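Phosphatase YwpJ (Bacillus subtilis, PDB 1NRW) dephosphorylates phosphorylated sugars of five or six carbons and nucleoside monophosphates in vitro, acts more weakly on FMN, and uses magnesium as cofactor. Local coordinates at residues M4-I9 / Q219-L224; W63-S66 / V71-D74; N101-V106 / L122-D127; L126-S131 / N174-S179. One frame throughout, in Å; residues are numbered along the deposited sequence. Where two conformers were deposited one is given.

Overall arrangement
Interactions 1 and 2 belong to one sheet, and helix 217-227 of interaction 1 also packs on the hairpin of interaction 2: its Leu221 and Leu224 meet strand 6-10, while Ala220, Arg223 and Leu224 touch the hairpin 63-66/71-74. Interactions 3 and 4 lie on the opposite side of the chain's centre, where helix 118-132 packs on neighbouring strands 103-108 and 172-178 of a second sheet; their centres are about 6 Å apart, against about 29 Å between interactions 1 and 3. All four are largely buried, but their chemistry differs. Interaction 1 is purely aliphatic, interaction 2 is held by backbone hydrogen bonds, and interactions 3 and 4 mix aliphatic and aromatic contacts with charged groups, Arg128 lying near the metal-binding residue Asp12.

Interaction 1 (M4-I9 / Q219-L224); sequences MKLIAI and QALKRL
Leu221 is the first residue of helix segment 219-224 to reach the strand, where it meets Leu6 and Ala8. Its CG stands opposite the backbone N (chi1 178°), which places the forked end against the strand. Both methyls of the fork face the alanine: Leu221 CD1 and Leu221 CD2 each lie 4.0 Å from Ala8 CB. The same CD1 branch also presses on Leu6, with Leu221 CD1 only 3.4 Å from Leu6 CD2, closer than two methyls normally sit. The two leucine side chains slide past one another in opposite directions, making this an alongside contact between branches. Met247 of helix 245-250 touches both Leu221 and Ala8 and adds to the same apolar layer. One turn further on, Leu224 makes the lighter contact, its branch carbon CG being 4.5 Å from Leu6 CD1. Leu6 therefore divides its methyls, CD2 serving Leu221 and CD1 serving Leu224. The short segments run nearly antiparallel, at 156°, with their axes 10.5 Å apart, and Ala8 keeps the backbones close where Leu221 comes down: the CA atoms of this pair are 7.4 Å apart. Strand alternation sends Ile7 the other way, onto Met283 and Met284 of helix 279-286, so the strand has helices over both faces. This three-layer alpha/beta sandwich is the Rossmann-like core of the haloacid dehalogenase superfamily, in which strand 6-10 ends at Asp10, the nucleophile by similarity, and helix 217-227 begins at the phosphate-binding Lys217.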
# COMPACT_ATOMS: atom_id res chain seq x y z
N MSE A 4 18.23 7.25 13.40
CA MSE A 4 16.79 7.25 13.00
C MSE A 4 15.89 6.96 14.19
O MSE A 4 16.17 6.08 15.00
CB MSE A 4 16.55 6.18 11.92
CG MSE A 4 17.33 6.38 10.64
SE MSE A 4 16.89 8.02 9.70
CE MSE A 4 18.41 9.09 10.25
N LYS A 5 14.80 7.72 14.30
CA LYS A 5 13.86 7.53 15.39
C LYS A 5 12.55 6.92 14.88
O LYS A 5 11.76 6.39 15.66
CB LYS A 5 13.57 8.86 16.09
CG LYS A 5 14.69 9.34 17.01
CD LYS A 5 14.26 10.57 17.79
CE LYS A 5 15.28 10.95 18.86
NZ LYS A 5 16.62 11.24 18.29
N LEU A 6 12.34 7.01 13.57
CA LEU A 6 11.14 6.47 12.95
C LEU A 6 11.51 5.86 11.60
O LEU A 6 12.24 6.47 10.81
CB LEU A 6 10.09 7.57 12.76
CG LEU A 6 8.72 7.17 12.18
CD1 LEU A 6 7.70 8.26 12.49
CD2 LEU A 6 8.82 6.95 10.68
N ILE A 7 11.02 4.65 11.34
CA ILE A 7 11.30 3.98 10.08
C ILE A 7 9.99 3.50 9.46
O ILE A 7 9.25 2.74 10.08
CB ILE A 7 12.22 2.76 10.29
CG1 ILE A 7 13.55 3.22 10.90
CG2 ILE A 7 12.47 2.05 8.96
CD1 ILE A 7 14.43 2.09 11.37
N ALA A 8 9.71 3.97 8.24
CA ALA A 8 8.50 3.60 7.51
C ALA A 8 8.86 2.48 6.53
O ALA A 8 9.81 2.60 5.76
CB ALA A 8 7.96 4.81 6.75
N ILE A 9 8.08 1.40 6.56
CA ILE A 9 8.35 0.23 5.71
C ILE A 9 7.16 -0.19 4.86
O ILE A 9 6.10 -0.49 5.38
CB ILE A 9 8.75 -0.97 6.60
CG1 ILE A 9 9.86 -0.56 7.57
CG2 ILE A 9 9.21 -2.15 5.74
CD1 ILE A 9 10.23 -1.63 8.59
N GLN A 219 2.61 11.99 2.93
CA GLN A 219 1.90 12.91 3.81
C GLN A 219 1.53 12.25 5.14
O GLN A 219 1.55 12.90 6.19
CB GLN A 219 0.65 13.45 3.12
CG GLN A 219 0.96 14.41 1.99
CD GLN A 219 -0.28 14.85 1.24
OE1 GLN A 219 -0.76 14.16 0.33
NE2 GLN A 219 -0.83 15.99 1.64
N ALA A 220 1.20 10.96 5.10
CA ALA A 220 0.85 10.23 6.31
C ALA A 220 2.08 10.11 7.20
O ALA A 220 1.99 10.20 8.42
CB ALA A 220 0.30 8.84 5.95
N LEU A 221 3.24 9.90 6.57
CA LEU A 221 4.48 9.78 7.31
C LEU A 221 4.77 11.12 8.00
O LEU A 221 5.12 11.15 9.18
CB LEU A 221 5.64 9.41 6.37
CG LEU A 221 7.04 9.31 6.97
CD1 LEU A 221 7.02 8.42 8.21
CD2 LEU A 221 8.00 8.75 5.92
N LYS A 222 4.60 12.22 7.27
CA LYS A 222 4.85 13.54 7.86
C LYS A 222 3.89 13.82 9.01
O LYS A 222 4.28 14.36 10.04
CB LYS A 222 4.69 14.63 6.80
CG LYS A 222 5.74 14.60 5.70
CD LYS A 222 5.52 15.78 4.76
CE LYS A 222 6.49 15.77 3.59
NZ LYS A 222 6.21 16.91 2.67
N ARG A 223 2.63 13.43 8.82
CA ARG A 223 1.59 13.62 9.82
C ARG A 223 1.96 12.90 11.12
O ARG A 223 1.83 13.45 12.22
CB ARG A 223 0.27 13.08 9.27
CG ARG A 223 -0.97 13.47 10.04
CD ARG A 223 -2.19 12.78 9.44
NE ARG A 223 -2.38 13.10 8.03
CZ ARG A 223 -2.81 14.27 7.58
NH1 ARG A 223 -3.08 15.25 8.43
NH2 ARG A 223 -2.97 14.47 6.27
N LEU A 224 2.44 11.67 10.99
CA LEU A 224 2.81 10.86 12.14
C LEU A 224 4.07 11.38 12.82
O LEU A 224 4.12 11.50 14.05
CB LEU A 224 3.02 9.41 11.72
CG LEU A 224 3.25 8.40 12.85
CD1 LEU A 224 2.10 8.46 13.85
CD2 LEU A 224 3.36 7.00 12.25

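Interaction 2 (W63-S66 / V71-D74); sequences WVIS and VIHD
In the beta hairpin of strands 63-66 and 71-73, the hydrogen-bonded antiparallel pairs Val64-His73 and Ser66-Val71 flank the non-hydrogen-bonded pair Ile65-Ile72. Val64 N gives His73 O a nearly straight bond of 2.9 Å (171° at the hydrogen), and His73 N returns one to Val64 O in the carbonyl plane. Ser66 N reaches Val71 O at 2.8 Å, whereas the return bond from Val71 N to Ser66 O is longer, 3.1 Å, with the donor above the carbonyl plane. One water ties Ser66 OG and His73 ND1, which it meets at the imidazole edge, to Val64 O, to which it donates at 2.8 Å; Val64 O thus accepts two bonds. At the open end, Asp74 lays its CB over the face of the Trp63 indole, 3.8 Å from the centroid of the six-membered ring, a CH-pi contact. The carboxylate is turned 82° from the ring plane and leads away to a salt bridge with Arg78, while Trp63 NE1 bonds Glu39. With an alanine in place of Trp63, Glu39 would probably lose its indole donor and a gap would open under Asp74 CB and beside Leu224. Ile65 CG1 and Ile72 CG1 meet more loosely, at 4.3 Å. The paired strands are thus fixed by their amides, and the water gives buried Ser66 OG a polar partner close to the phosphate-binding Thr44.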
# COMPACT_ATOMS: atom_id res chain seq x y z
N TRP A 63 3.00 0.62 13.90
CA TRP A 63 2.07 1.65 13.47
C TRP A 63 1.72 1.17 12.07
O TRP A 63 2.54 0.52 11.41
CB TRP A 63 2.75 3.02 13.36
CG TRP A 63 3.09 3.63 14.67
CD1 TRP A 63 4.20 3.39 15.43
CD2 TRP A 63 2.30 4.58 15.40
NE1 TRP A 63 4.15 4.13 16.59
CE2 TRP A 63 3.00 4.87 16.60
CE3 TRP A 63 1.08 5.22 15.16
CZ2 TRP A 63 2.51 5.77 17.55
CZ3 TRP A 63 0.59 6.11 16.12
CH2 TRP A 63 1.31 6.38 17.30
N VAL A 64 0.52 1.49 11.61
CA VAL A 64 0.11 1.08 10.27
C VAL A 64 -0.53 2.22 9.50
O VAL A 64 -1.52 2.81 9.95
CB VAL A 64 -0.92 -0.07 10.31
CG1 VAL A 64 -1.33 -0.45 8.88
CG2 VAL A 64 -0.33 -1.27 11.03
N ILE A 65 0.05 2.51 8.35
CA ILE A 65 -0.49 3.52 7.44
C ILE A 65 -1.11 2.66 6.34
O ILE A 65 -0.42 1.85 5.71
CB ILE A 65 0.62 4.41 6.87
CG1 ILE A 65 1.17 5.31 7.98
CG2 ILE A 65 0.08 5.23 5.70
CD1 ILE A 65 2.36 6.15 7.56
N SER A 66 -2.42 2.80 6.14
CA SER A 66 -3.10 2.01 5.13
C SER A 66 -3.89 2.86 4.15
O SER A 66 -3.96 4.08 4.30
CB SER A 66 -4.03 0.99 5.81
OG SER A 66 -4.98 1.62 6.65
N VAL A 71 -5.36 6.31 5.97
CA VAL A 71 -5.64 5.83 7.32
C VAL A 71 -4.40 5.52 8.15
O VAL A 71 -3.41 4.98 7.64
CB VAL A 71 -6.52 4.54 7.24
CG1 VAL A 71 -6.86 4.05 8.64
CG2 VAL A 71 -7.78 4.83 6.45
N ILE A 72 -4.44 5.88 9.43
CA ILE A 72 -3.33 5.63 10.34
C ILE A 72 -3.82 5.02 11.65
O ILE A 72 -4.77 5.52 12.26
CB ILE A 72 -2.56 6.93 10.70
CG1 ILE A 72 -2.08 7.64 9.44
CG2 ILE A 72 -1.40 6.59 11.62
CD1 ILE A 72 -1.32 8.93 9.72
N HIS A 73 -3.18 3.92 12.06
CA HIS A 73 -3.50 3.24 13.32
C HIS A 73 -2.19 3.05 14.09
O HIS A 73 -1.11 2.97 13.48
CB HIS A 73 -4.10 1.84 13.08
CG HIS A 73 -5.54 1.84 12.66
ND1 HIS A 73 -5.93 1.93 11.34
CD2 HIS A 73 -6.67 1.70 13.38
CE1 HIS A 73 -7.25 1.86 11.28
NE2 HIS A 73 -7.72 1.72 12.50
N ASP A 74 -2.28 2.99 15.41
CA ASP A 74 -1.08 2.78 16.21
C ASP A 74 -0.89 1.27 16.38
O ASP A 74 -1.71 0.48 15.90
CB ASP A 74 -1.16 3.53 17.55
CG ASP A 74 -2.02 2.84 18.60
OD1 ASP A 74 -2.57 1.74 18.35
OD2 ASP A 74 -2.15 3.43 19.70
O HOH W 1 -4.00 1.85 9.18

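Interaction 3 (N101-V106 / L122-D127); sequences NYYYEV and LDVELD
Val124 sets its two methyls against two different neighbours on the strand, CG2 against Tyr103 and CG1 against Glu105. The tyrosine takes its methyl at the ring edge: Tyr103 CD2 is 4.0 Å from Val124 CG2, which sits near the ring plane, and the two side chains slide past each other in opposite directions. Glu105 and Val124 instead approach each other from opposite directions. The glutamate chain is extended beyond CG (chi2 -179°), which carries the carboxylate out until Glu105 OE2 lies 3.7 Å from Val124 CG1. The strand and helix segments cross almost at right angles, 85°, with axes 10.2 Å apart. This is a helix laid across the face of the sheet in the alpha/beta cap domain of the Cof-type haloacid dehalogenases, and Leu176 and Phe178 of the adjoining strand 172-178 also pack against Val124. Phe178 meets the Tyr103 ring with planes only about 10° apart. Beyond the ring, a water joins the phenol to the helix, lying 2.7 Å from Tyr103 OH and donating to Asp123 OD2. Glu125, modelled in two conformers, brings a second carboxylate near that of Glu105; in one of them Glu105 OE2 and Glu125 OE1 are 4.3 Å apart. A water donating to Glu105 OE1 and Glu125 OE1 would then bridge the like charges, whose repulsion is probably eased further by Arg46 and Arg128, salt-bridged to Glu125.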
# COMPACT_ATOMS: atom_id res chain seq x y z
N ASN A 101 -15.48 -0.35 -17.85
CA ASN A 101 -15.02 -1.73 -17.72
C ASN A 101 -13.67 -1.96 -17.03
O ASN A 101 -12.92 -2.87 -17.40
CB ASN A 101 -15.01 -2.37 -19.10
CG ASN A 101 -16.33 -2.21 -19.81
OD1 ASN A 101 -17.37 -2.64 -19.31
ND2 ASN A 101 -16.31 -1.58 -20.98
N TYR A 102 -13.36 -1.14 -16.03
CA TYR A 102 -12.13 -1.33 -15.27
C TYR A 102 -12.51 -2.21 -14.09
O TYR A 102 -13.64 -2.14 -13.62
CB TYR A 102 -11.63 -0.00 -14.70
CG TYR A 102 -11.00 0.93 -15.70
CD1 TYR A 102 -9.62 0.90 -15.94
CD2 TYR A 102 -11.78 1.86 -16.38
CE1 TYR A 102 -9.04 1.78 -16.85
CE2 TYR A 102 -11.21 2.74 -17.30
CZ TYR A 102 -9.84 2.70 -17.53
OH TYR A 102 -9.29 3.57 -18.43
N TYR A 103 -11.59 -3.06 -13.63
CA TYR A 103 -11.87 -3.84 -12.43
C TYR A 103 -11.57 -2.80 -11.36
O TYR A 103 -10.72 -1.93 -11.56
CB TYR A 103 -10.87 -4.99 -12.23
CG TYR A 103 -10.94 -6.14 -13.19
CD1 TYR A 103 -11.98 -6.25 -14.12
CD2 TYR A 103 -9.95 -7.13 -13.19
CE1 TYR A 103 -12.02 -7.32 -15.02
CE2 TYR A 103 -9.99 -8.19 -14.08
CZ TYR A 103 -11.02 -8.28 -15.00
OH TYR A 103 -11.03 -9.32 -15.90
N TYR A 104 -12.26 -2.85 -10.22
CA TYR A 104 -11.97 -1.88 -9.18
C TYR A 104 -12.25 -2.40 -7.78
O TYR A 104 -13.04 -3.33 -7.59
CB TYR A 104 -12.72 -0.56 -9.45
CG TYR A 104 -14.23 -0.62 -9.30
CD1 TYR A 104 -14.83 -0.47 -8.04
CD2 TYR A 104 -15.05 -0.82 -10.40
CE1 TYR A 104 -16.21 -0.52 -7.89
CE2 TYR A 104 -16.44 -0.88 -10.27
CZ TYR A 104 -17.01 -0.73 -9.01
OH TYR A 104 -18.37 -0.78 -8.87
N GLU A 105 -11.57 -1.82 -6.80
CA GLU A 105 -11.73 -2.21 -5.41
C GLU A 105 -11.86 -0.91 -4.63
O GLU A 105 -11.09 0.03 -4.85
CB GLU A 105 -10.51 -3.00 -4.93
CG GLU A 105 -10.27 -4.29 -5.73
CD GLU A 105 -9.07 -5.07 -5.23
OE1 GLU A 105 -8.49 -4.70 -4.19
OE2 GLU A 105 -8.71 -6.07 -5.89
N VAL A 106 -12.83 -0.87 -3.72
CA VAL A 106 -13.07 0.33 -2.92
C VAL A 106 -12.72 0.07 -1.46
O VAL A 106 -13.41 -0.68 -0.77
CB VAL A 106 -14.55 0.78 -3.02
CG1 VAL A 106 -14.73 2.14 -2.34
CG2 VAL A 106 -14.97 0.87 -4.49
N LEU A 122 -8.13 -12.30 -8.28
CA LEU A 122 -6.84 -12.98 -8.20
C LEU A 122 -5.90 -12.39 -9.25
O LEU A 122 -4.70 -12.29 -9.02
CB LEU A 122 -7.00 -14.49 -8.43
CG LEU A 122 -5.73 -15.33 -8.24
CD1 LEU A 122 -5.22 -15.17 -6.82
CD2 LEU A 122 -6.02 -16.79 -8.54
N ASP A 123 -6.45 -12.02 -10.41
CA ASP A 123 -5.60 -11.44 -11.44
C ASP A 123 -5.02 -10.11 -10.96
O ASP A 123 -3.87 -9.79 -11.26
CB ASP A 123 -6.38 -11.23 -12.75
CG ASP A 123 -6.58 -12.54 -13.52
OD1 ASP A 123 -5.76 -13.47 -13.34
OD2 ASP A 123 -7.54 -12.62 -14.31
N VAL A 124 -5.82 -9.35 -10.22
CA VAL A 124 -5.34 -8.07 -9.70
C VAL A 124 -4.19 -8.36 -8.73
O VAL A 124 -3.14 -7.71 -8.78
CB VAL A 124 -6.46 -7.30 -8.96
CG1 VAL A 124 -5.88 -6.05 -8.29
CG2 VAL A 124 -7.57 -6.91 -9.95
N GLU A 125 -4.38 -9.34 -7.86
CA GLU A 125 -3.35 -9.68 -6.89
C GLU A 125 -2.10 -10.24 -7.54
O GLU A 125 -0.98 -9.87 -7.18
CB GLU A 125 -3.91 -10.66 -5.87
CG GLU A 125 -5.00 -10.05 -5.02
CD GLU A 125 -4.51 -8.84 -4.23
OE1 GLU A 125 -5.05 -7.72 -4.44
OE2 GLU A 125 -3.59 -9.01 -3.41
N LEU A 126 -2.28 -11.13 -8.52
CA LEU A 126 -1.13 -11.70 -9.22
C LEU A 126 -0.31 -10.58 -9.85
O LEU A 126 0.92 -10.66 -9.90
CB LEU A 126 -1.61 -12.67 -10.30
CG LEU A 126 -0.55 -13.61 -10.89
CD1 LEU A 126 0.06 -14.47 -9.78
CD2 LEU A 126 -1.21 -14.50 -11.94
N ASP A 127 -0.97 -9.53 -10.33
CA ASP A 127 -0.26 -8.41 -10.94
C ASP A 127 0.63 -7.74 -9.89
O ASP A 127 1.73 -7.29 -10.19
CB ASP A 127 -1.26 -7.41 -11.54
CG ASP A 127 -0.57 -6.21 -12.19
OD1 ASP A 127 0.34 -6.42 -13.02
OD2 ASP A 127 -0.95 -5.06 -11.88
O HOH W 2 -9.65 -11.59 -15.29
O HOH W 3 -6.29 -5.69 -2.96
O HOH W 4 -7.45 -8.32 -5.60

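Interaction 4 (L126-S131 / N174-S179); sequences LDRFRS and NILGFS
Arg128 meets Leu176 and Asp127 meets Phe178 where helix 118-132 packs on strand 172-178 of the cap-domain sheet. The tighter point is Arg128 NH2 against Leu176 CD1, 3.3 Å apart, the leucine methyl approaching the guanidinium obliquely while the two side chains come from opposite directions. An arginine chain extended from CG to NE (chi3 180°) spans the distance from helix to strand. Asp127 packs less closely: its CB lies in the plane of the Phe178 ring, at the edge, 3.8 Å from Phe178 CE1, and the carboxylate is turned 73° from the ring. The looseness shows in the backbones, which stay well apart, 9.5 Å between the CA atoms of Asp127 and Phe178. Beyond Leu176 the guanidinium faces the active-site side, where NH1 makes a long, weak ion pair with a phosphate ion, probably from the crystallisation liquor, and Asp12, a metal-binding residue, lies nearby; NE pairs with Glu125. Asp127 OD1 is hydrogen-bonded with His206 ND1, which gives the carboxylate a polar partner other than the ring edge. The Asp127 carbonyl is gripped twice: Ser131 OG at 2.7 Å and Ser131 N at 2.9 Å reach Asp127 O from opposite faces of the carbonyl plane.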
# COMPACT_ATOMS: atom_id res chain seq x y z
N LEU A 126 -2.28 -11.13 -8.52
CA LEU A 126 -1.13 -11.70 -9.22
C LEU A 126 -0.31 -10.58 -9.85
O LEU A 126 0.92 -10.66 -9.90
CB LEU A 126 -1.61 -12.67 -10.30
CG LEU A 126 -0.55 -13.61 -10.89
CD1 LEU A 126 0.06 -14.47 -9.78
CD2 LEU A 126 -1.21 -14.50 -11.94
N ASP A 127 -0.97 -9.53 -10.33
CA ASP A 127 -0.26 -8.41 -10.94
C ASP A 127 0.63 -7.74 -9.89
O ASP A 127 1.73 -7.29 -10.19
CB ASP A 127 -1.26 -7.41 -11.54
CG ASP A 127 -0.57 -6.21 -12.19
OD1 ASP A 127 0.34 -6.42 -13.02
OD2 ASP A 127 -0.95 -5.06 -11.88
N ARG A 128 0.14 -7.66 -8.65
CA ARG A 128 0.92 -7.06 -7.57
C ARG A 128 2.20 -7.89 -7.35
O ARG A 128 3.30 -7.34 -7.29
CB ARG A 128 0.14 -7.06 -6.25
CG ARG A 128 -1.05 -6.12 -6.16
CD ARG A 128 -1.72 -6.37 -4.81
NE ARG A 128 -2.90 -5.56 -4.52
CZ ARG A 128 -2.87 -4.32 -4.04
NH1 ARG A 128 -1.71 -3.72 -3.80
NH2 ARG A 128 -4.00 -3.69 -3.75
N PHE A 129 2.03 -9.20 -7.23
CA PHE A 129 3.14 -10.13 -7.01
C PHE A 129 4.17 -10.03 -8.14
O PHE A 129 5.36 -9.86 -7.89
CB PHE A 129 2.66 -11.59 -6.97
CG PHE A 129 2.19 -12.06 -5.61
CD1 PHE A 129 0.91 -11.78 -5.15
CD2 PHE A 129 3.03 -12.85 -4.82
CE1 PHE A 129 0.46 -12.28 -3.93
CE2 PHE A 129 2.60 -13.36 -3.59
CZ PHE A 129 1.31 -13.07 -3.15
N ARG A 130 3.71 -10.15 -9.38
CA ARG A 130 4.59 -10.11 -10.54
C ARG A 130 5.31 -8.78 -10.73
O ARG A 130 6.45 -8.74 -11.18
CB ARG A 130 3.81 -10.45 -11.81
CG ARG A 130 3.20 -11.84 -11.78
CD ARG A 130 2.43 -12.15 -13.06
NE ARG A 130 3.30 -12.20 -14.22
CZ ARG A 130 2.89 -12.50 -15.45
NH1 ARG A 130 1.61 -12.78 -15.67
NH2 ARG A 130 3.76 -12.54 -16.45
N SER A 131 4.64 -7.68 -10.39
CA SER A 131 5.26 -6.37 -10.55
C SER A 131 6.38 -6.16 -9.55
O SER A 131 7.40 -5.55 -9.87
CB SER A 131 4.20 -5.27 -10.39
OG SER A 131 3.24 -5.36 -11.43
N ASN A 174 -9.56 4.78 -0.41
CA ASN A 174 -8.68 4.56 -1.55
C ASN A 174 -9.46 3.74 -2.58
O ASN A 174 -10.24 2.87 -2.21
CB ASN A 174 -7.43 3.80 -1.07
CG ASN A 174 -6.31 3.75 -2.10
OD1 ASN A 174 -6.13 4.67 -2.89
ND2 ASN A 174 -5.52 2.67 -2.06
N ILE A 175 -9.26 4.07 -3.85
CA ILE A 175 -9.92 3.36 -4.93
C ILE A 175 -8.87 2.83 -5.89
O ILE A 175 -8.08 3.60 -6.44
CB ILE A 175 -10.89 4.28 -5.71
CG1 ILE A 175 -11.98 4.79 -4.78
CG2 ILE A 175 -11.52 3.51 -6.88
CD1 ILE A 175 -12.89 5.85 -5.40
N LEU A 176 -8.84 1.52 -6.06
CA LEU A 176 -7.89 0.89 -6.97
C LEU A 176 -8.60 0.57 -8.29
O LEU A 176 -9.70 0.03 -8.28
CB LEU A 176 -7.34 -0.40 -6.35
CG LEU A 176 -6.34 -1.23 -7.18
CD1 LEU A 176 -5.45 -2.04 -6.24
CD2 LEU A 176 -7.08 -2.15 -8.16
N GLY A 177 -7.96 0.95 -9.39
CA GLY A 177 -8.49 0.68 -10.72
C GLY A 177 -7.50 -0.25 -11.42
O GLY A 177 -6.29 -0.08 -11.27
N PHE A 178 -8.01 -1.21 -12.18
CA PHE A 178 -7.14 -2.17 -12.86
C PHE A 178 -7.62 -2.48 -14.27
O PHE A 178 -8.82 -2.52 -14.53
CB PHE A 178 -7.12 -3.47 -12.04
CG PHE A 178 -6.44 -4.64 -12.72
CD1 PHE A 178 -5.13 -5.00 -12.38
CD2 PHE A 178 -7.12 -5.40 -13.66
CE1 PHE A 178 -4.51 -6.10 -12.97
CE2 PHE A 178 -6.51 -6.51 -14.26
CZ PHE A 178 -5.21 -6.86 -13.91
N SER A 179 -6.66 -2.70 -15.17
CA SER A 179 -6.98 -3.08 -16.54
C SER A 179 -5.79 -3.81 -17.17
O SER A 179 -4.64 -3.43 -16.96
CB SER A 179 -7.31 -1.87 -17.41
OG SER A 179 -7.68 -2.29 -18.71